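Local atomic coordinates of toll-like receptor 13 (Mus musculus, PDB entry 4Z0C), a protein that recognises bacterial 23S rRNA as an innate immune receptor and signals through MYD88 and TRAF6 to activate NF-kappa-B and inflammatory cytokine secretion. Residues A[474-485]-A[497-508]. Residues are numbered along the deposited sequence; the frame is centred on the assembly and turned at random.
Sequences LRSLDLMYNSLS and KLLILKLGFNKI. With nucleotides of chain C.
K497 lays its CB over one face of the R475 guanidinium, opening a worked example of how consecutive leucine-rich repeats, here LRR 19 and LRR 20 of the receptor ectodomain, stack into a solenoid. L498 turns inward alongside L474, and its CD1 also reaches the CB of L477. The backbone nitrogens of L499 and I500 share R475 O; in the parallel pairing L477 N donates to I500 O, and L477 O accepts from K502 N at 3.0 Å. L501 continues the leucine core, its CD1 lying 3.7 Å from CD2 of L477. On the other face, which carries S476, D478, I500 and K502, bound RNA is read: D478 OD2 takes both N1 (2.8 Å) and N2 of guanine G3 of chain C, while OD1 accepts from M480 N in an Asx turn. K502 runs extended beyond CG, its CD and NZ packing near N2 of G3 of chain C. L503 sets CD2 against CB of L479. G504 receives Y481 N at its carbonyl oxygen and packs against the sulfur of M480, whose bent chain carries CE to 3.3 Å from N3 of G3 of chain C. F505 forms an offset stack with Y481, the planes only 4° apart; its CB sits over the centre of the tyrosine ring, and Y481 OH over that of the phenylalanine ring. The stack extends to H457 of the preceding repeat. N506 is a rung of the asparagine ladder: CG lies beside the backbone N, anti to the carbonyl carbon (chi1 -82°), and ND2 donates almost straight (173°) to L479 O. N482, its OD1 held by L460 N, brings ND2 to that oxygen from the opposite face. N506 ND2 also donates to L503 O, from above that carbonyl's plane, and N506 OD1 accepts from L484 N. K507 N donates to L484 O at 2.8 Å, while K507 CD rests against CB of S483.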
loop_
_atom_site.group_PDB
_atom_site.type_symbol
_atom_site.label_atom_id
_atom_site.label_comp_id
_atom_site.label_asym_id
_atom_site.label_seq_id
_atom_site.Cartn_x
_atom_site.Cartn_y
_atom_site.Cartn_z
ATOM N N LEU A 474 -24.474 -11.886 8.584
ATOM C CA LEU A 474 -23.552 -10.821 8.216
ATOM C C LEU A 474 -24.008 -10.180 6.912
ATOM O O LEU A 474 -24.301 -10.874 5.923
ATOM C CB LEU A 474 -22.108 -11.304 8.117
ATOM C CG LEU A 474 -21.127 -10.134 8.231
ATOM C CD1 LEU A 474 -21.113 -9.586 9.658
ATOM C CD2 LEU A 474 -19.736 -10.547 7.795
ATOM N N ARG A 475 -24.070 -8.852 6.921
ATOM C CA ARG A 475 -24.544 -8.107 5.770
ATOM C C ARG A 475 -23.377 -7.395 5.104
ATOM O O ARG A 475 -23.351 -7.207 3.878
ATOM C CB ARG A 475 -25.622 -7.108 6.201
ATOM C CG ARG A 475 -26.857 -7.782 6.782
ATOM C CD ARG A 475 -27.532 -8.650 5.720
ATOM N NE ARG A 475 -28.772 -9.270 6.183
ATOM C CZ ARG A 475 -29.567 -10.019 5.419
ATOM N NH1 ARG A 475 -29.252 -10.248 4.149
ATOM N NH2 ARG A 475 -30.674 -10.544 5.927
ATOM N N SER A 476 -22.404 -7.003 5.912
ATOM C CA SER A 476 -21.291 -6.239 5.390
ATOM C C SER A 476 -19.928 -6.775 5.900
ATOM O O SER A 476 -19.749 -7.054 7.081
ATOM C CB SER A 476 -21.480 -4.769 5.754
ATOM O OG SER A 476 -20.451 -3.978 5.189
ATOM N N LEU A 477 -18.975 -6.958 4.995
ATOM C CA LEU A 477 -17.658 -7.450 5.393
ATOM C C LEU A 477 -16.580 -6.603 4.738
ATOM O O LEU A 477 -16.457 -6.581 3.508
ATOM C CB LEU A 477 -17.497 -8.933 5.025
ATOM C CG LEU A 477 -16.163 -9.656 5.263
ATOM C CD1 LEU A 477 -15.656 -9.651 6.731
ATOM C CD2 LEU A 477 -16.281 -11.091 4.758
ATOM N N ASP A 478 -15.812 -5.907 5.570
ATOM C CA ASP A 478 -14.755 -5.021 5.105
ATOM C C ASP A 478 -13.375 -5.662 5.326
ATOM O O ASP A 478 -12.932 -5.829 6.469
ATOM C CB ASP A 478 -14.828 -3.692 5.848
ATOM C CG ASP A 478 -13.825 -2.666 5.323
ATOM O OD1 ASP A 478 -12.914 -3.053 4.565
ATOM O OD2 ASP A 478 -13.932 -1.471 5.679
ATOM N N LEU A 479 -12.703 -6.018 4.226
ATOM C CA LEU A 479 -11.365 -6.620 4.273
ATOM C C LEU A 479 -10.341 -5.785 3.521
ATOM O O LEU A 479 -9.319 -6.300 3.099
ATOM C CB LEU A 479 -11.389 -8.040 3.695
ATOM C CG LEU A 479 -11.999 -9.100 4.608
ATOM C CD1 LEU A 479 -12.324 -10.382 3.864
ATOM C CD2 LEU A 479 -11.046 -9.385 5.754
ATOM N N MET A 480 -10.627 -4.502 3.338
ATOM C CA MET A 480 -9.734 -3.609 2.596
ATOM C C MET A 480 -8.380 -3.417 3.267
ATOM O O MET A 480 -8.252 -3.521 4.495
ATOM C CB MET A 480 -10.400 -2.244 2.402
ATOM C CG MET A 480 -11.783 -2.325 1.716
ATOM S SD MET A 480 -11.907 -1.587 0.071
ATOM C CE MET A 480 -11.490 0.131 0.352
ATOM N N TYR A 481 -7.369 -3.135 2.454
ATOM C CA TYR A 481 -6.030 -2.842 2.971
ATOM C C TYR A 481 -5.445 -3.954 3.835
ATOM O O TYR A 481 -5.036 -3.731 4.958
ATOM C CB TYR A 481 -6.008 -1.512 3.705
ATOM C CG TYR A 481 -6.207 -0.361 2.770
ATOM C CD1 TYR A 481 -5.137 0.187 2.085
ATOM C CD2 TYR A 481 -7.475 0.152 2.531
ATOM C CE1 TYR A 481 -5.317 1.239 1.203
ATOM C CE2 TYR A 481 -7.668 1.204 1.642
ATOM C CZ TYR A 481 -6.584 1.747 0.995
ATOM O OH TYR A 481 -6.762 2.792 0.115
ATOM N N ASN A 482 -5.417 -5.155 3.282
ATOM C CA ASN A 482 -4.669 -6.247 3.860
ATOM C C ASN A 482 -3.700 -6.791 2.841
ATOM O O ASN A 482 -3.286 -6.061 1.942
ATOM C CB ASN A 482 -5.599 -7.328 4.397
ATOM C CG ASN A 482 -6.230 -6.935 5.717
ATOM O OD1 ASN A 482 -5.573 -6.984 6.760
ATOM N ND2 ASN A 482 -7.493 -6.535 5.680
ATOM N N SER A 483 -3.314 -8.057 2.995
ATOM C CA SER A 483 -2.357 -8.687 2.085
ATOM C C SER A 483 -2.890 -10.008 1.556
ATOM O O SER A 483 -2.121 -10.932 1.260
ATOM C CB SER A 483 -1.009 -8.920 2.789
ATOM O OG SER A 483 -0.351 -7.691 3.051
ATOM N N LEU A 484 -4.208 -10.093 1.424
ATOM C CA LEU A 484 -4.846 -11.307 0.929
ATOM C C LEU A 484 -4.494 -11.470 -0.544
ATOM O O LEU A 484 -4.399 -10.476 -1.261
ATOM C CB LEU A 484 -6.360 -11.216 1.125
ATOM C CG LEU A 484 -6.728 -10.862 2.572
ATOM C CD1 LEU A 484 -8.159 -10.395 2.671
ATOM C CD2 LEU A 484 -6.463 -12.037 3.541
ATOM N N SER A 485 -4.289 -12.718 -0.978
ATOM C CA SER A 485 -3.932 -13.021 -2.367
ATOM C C SER A 485 -4.793 -14.131 -2.994
ATOM O O SER A 485 -5.324 -13.948 -4.073
ATOM C CB SER A 485 -2.441 -13.332 -2.502
ATOM O OG SER A 485 -2.024 -14.234 -1.499
ATOM N N LYS A 497 -26.010 -14.606 3.235
ATOM C CA LYS A 497 -26.827 -13.419 3.350
ATOM C C LYS A 497 -26.002 -12.146 3.190
ATOM O O LYS A 497 -26.532 -11.037 3.317
ATOM C CB LYS A 497 -27.551 -13.412 4.690
ATOM C CG LYS A 497 -28.764 -14.329 4.765
ATOM C CD LYS A 497 -29.421 -14.237 6.149
ATOM C CE LYS A 497 -30.682 -15.089 6.243
ATOM N NZ LYS A 497 -30.374 -16.555 6.357
ATOM N N LEU A 498 -24.704 -12.305 2.946
ATOM C CA LEU A 498 -23.807 -11.153 2.771
ATOM C C LEU A 498 -24.216 -10.250 1.599
ATOM O O LEU A 498 -24.484 -10.740 0.488
ATOM C CB LEU A 498 -22.364 -11.615 2.573
ATOM C CG LEU A 498 -21.335 -10.496 2.752
ATOM C CD1 LEU A 498 -21.233 -10.072 4.219
ATOM C CD2 LEU A 498 -19.978 -10.895 2.222
ATOM N N LEU A 499 -24.267 -8.939 1.845
ATOM C CA LEU A 499 -24.681 -7.972 0.815
ATOM C C LEU A 499 -23.509 -7.217 0.214
ATOM O O LEU A 499 -23.513 -6.883 -0.968
ATOM C CB LEU A 499 -25.660 -6.952 1.389
ATOM C CG LEU A 499 -27.014 -7.526 1.797
ATOM C CD1 LEU A 499 -27.951 -6.426 2.315
ATOM C CD2 LEU A 499 -27.632 -8.284 0.639
ATOM N N ILE A 500 -22.525 -6.922 1.051
ATOM C CA ILE A 500 -21.408 -6.069 0.675
ATOM C C ILE A 500 -20.117 -6.750 1.069
ATOM O O ILE A 500 -19.955 -7.156 2.219
ATOM C CB ILE A 500 -21.464 -4.720 1.414
ATOM C CG1 ILE A 500 -22.758 -3.975 1.087
ATOM C CG2 ILE A 500 -20.267 -3.872 1.058
ATOM C CD1 ILE A 500 -22.978 -2.730 1.972
ATOM N N LEU A 501 -19.211 -6.898 0.113
ATOM C CA LEU A 501 -17.894 -7.463 0.371
ATOM C C LEU A 501 -16.814 -6.558 -0.215
ATOM O O LEU A 501 -16.782 -6.309 -1.413
ATOM C CB LEU A 501 -17.791 -8.879 -0.188
ATOM C CG LEU A 501 -16.413 -9.547 -0.117
ATOM C CD1 LEU A 501 -15.962 -9.741 1.326
ATOM C CD2 LEU A 501 -16.419 -10.895 -0.865
ATOM N N LYS A 502 -15.932 -6.070 0.649
ATOM C CA LYS A 502 -14.914 -5.103 0.257
ATOM C C LYS A 502 -13.502 -5.685 0.354
ATOM O O LYS A 502 -13.005 -5.942 1.441
ATOM C CB LYS A 502 -15.025 -3.882 1.147
ATOM C CG LYS A 502 -16.417 -3.224 1.111
ATOM C CD LYS A 502 -16.444 -2.001 1.975
ATOM C CE LYS A 502 -17.780 -1.300 1.865
ATOM N NZ LYS A 502 -17.802 -0.037 2.658
ATOM N N LEU A 503 -12.858 -5.870 -0.788
ATOM C CA LEU A 503 -11.571 -6.551 -0.838
ATOM C C LEU A 503 -10.531 -5.713 -1.562
ATOM O O LEU A 503 -9.536 -6.233 -2.046
ATOM C CB LEU A 503 -11.724 -7.889 -1.542
ATOM C CG LEU A 503 -12.375 -9.033 -0.767
ATOM C CD1 LEU A 503 -12.641 -10.196 -1.729
ATOM C CD2 LEU A 503 -11.510 -9.492 0.378
ATOM N N GLY A 504 -10.785 -4.422 -1.677
ATOM C CA GLY A 504 -9.883 -3.551 -2.406
ATOM C C GLY A 504 -8.559 -3.410 -1.691
ATOM O O GLY A 504 -8.477 -3.667 -0.505
ATOM N N PHE A 505 -7.522 -3.013 -2.422
ATOM C CA PHE A 505 -6.199 -2.770 -1.847
ATOM C C PHE A 505 -5.633 -3.946 -1.068
ATOM O O PHE A 505 -5.078 -3.788 0.014
ATOM C CB PHE A 505 -6.196 -1.487 -1.029
ATOM C CG PHE A 505 -6.735 -0.312 -1.780
ATOM C CD1 PHE A 505 -5.899 0.461 -2.563
ATOM C CD2 PHE A 505 -8.085 -0.004 -1.734
ATOM C CE1 PHE A 505 -6.397 1.548 -3.280
ATOM C CE2 PHE A 505 -8.597 1.077 -2.446
ATOM C CZ PHE A 505 -7.748 1.850 -3.226
ATOM N N ASN A 506 -5.796 -5.132 -1.641
ATOM C CA ASN A 506 -5.057 -6.307 -1.221
ATOM C C ASN A 506 -4.001 -6.710 -2.268
ATOM O O ASN A 506 -3.421 -5.848 -2.935
ATOM C CB ASN A 506 -6.029 -7.447 -0.931
ATOM C CG ASN A 506 -6.639 -7.339 0.439
ATOM O OD1 ASN A 506 -6.060 -7.805 1.417
ATOM N ND2 ASN A 506 -7.800 -6.699 0.530
ATOM N N LYS A 507 -3.750 -8.011 -2.398
ATOM C CA LYS A 507 -2.779 -8.528 -3.371
ATOM C C LYS A 507 -3.411 -9.624 -4.209
ATOM O O LYS A 507 -2.788 -10.651 -4.470
ATOM C CB LYS A 507 -1.565 -9.116 -2.643
ATOM C CG LYS A 507 -0.676 -8.078 -1.983
ATOM C CD LYS A 507 -0.016 -8.609 -0.739
ATOM C CE LYS A 507 1.232 -7.803 -0.413
ATOM N NZ LYS A 507 2.471 -8.490 -0.894
ATOM N N ILE A 508 -4.655 -9.407 -4.616
ATOM C CA ILE A 508 -5.397 -10.406 -5.357
ATOM C C ILE A 508 -5.027 -10.295 -6.819
ATOM O O ILE A 508 -5.552 -9.454 -7.547
ATOM C CB ILE A 508 -6.907 -10.268 -5.140
ATOM C CG1 ILE A 508 -7.220 -10.453 -3.653
ATOM C CG2 ILE A 508 -7.647 -11.289 -5.981
ATOM C CD1 ILE A 508 -8.536 -9.926 -3.233
ATOM P P G C 3 -7.049 7.123 0.633
ATOM O OP1 G C 3 -5.777 6.456 0.942
ATOM O OP2 G C 3 -7.142 7.889 -0.633
ATOM O "O5'" G C 3 -8.174 5.996 0.671
ATOM C "C5'" G C 3 -8.566 5.395 -0.568
ATOM C "C4'" G C 3 -10.028 5.017 -0.623
ATOM O "O4'" G C 3 -10.276 3.889 0.252
ATOM C "C3'" G C 3 -11.027 6.103 -0.209
ATOM O "O3'" G C 3 -12.249 5.901 -0.917
ATOM C "C2'" G C 3 -11.280 5.763 1.252
ATOM O "O2'" G C 3 -12.521 6.226 1.722
ATOM C "C1'" G C 3 -11.245 4.234 1.215
ATOM N N9 G C 3 -10.860 3.575 2.457
ATOM C C8 G C 3 -9.699 3.751 3.166
ATOM N N7 G C 3 -9.635 2.979 4.214
ATOM C C5 G C 3 -10.812 2.242 4.187
ATOM C C6 G C 3 -11.304 1.242 5.067
ATOM O O6 G C 3 -10.808 0.789 6.097
ATOM N N1 G C 3 -12.532 0.756 4.659
ATOM C C2 G C 3 -13.215 1.185 3.548
ATOM N N2 G C 3 -14.394 0.587 3.340
ATOM N N3 G C 3 -12.776 2.118 2.721
ATOM C C4 G C 3 -11.577 2.597 3.098
HETATM O O HOH W 1 -24.385 -13.522 5.843
#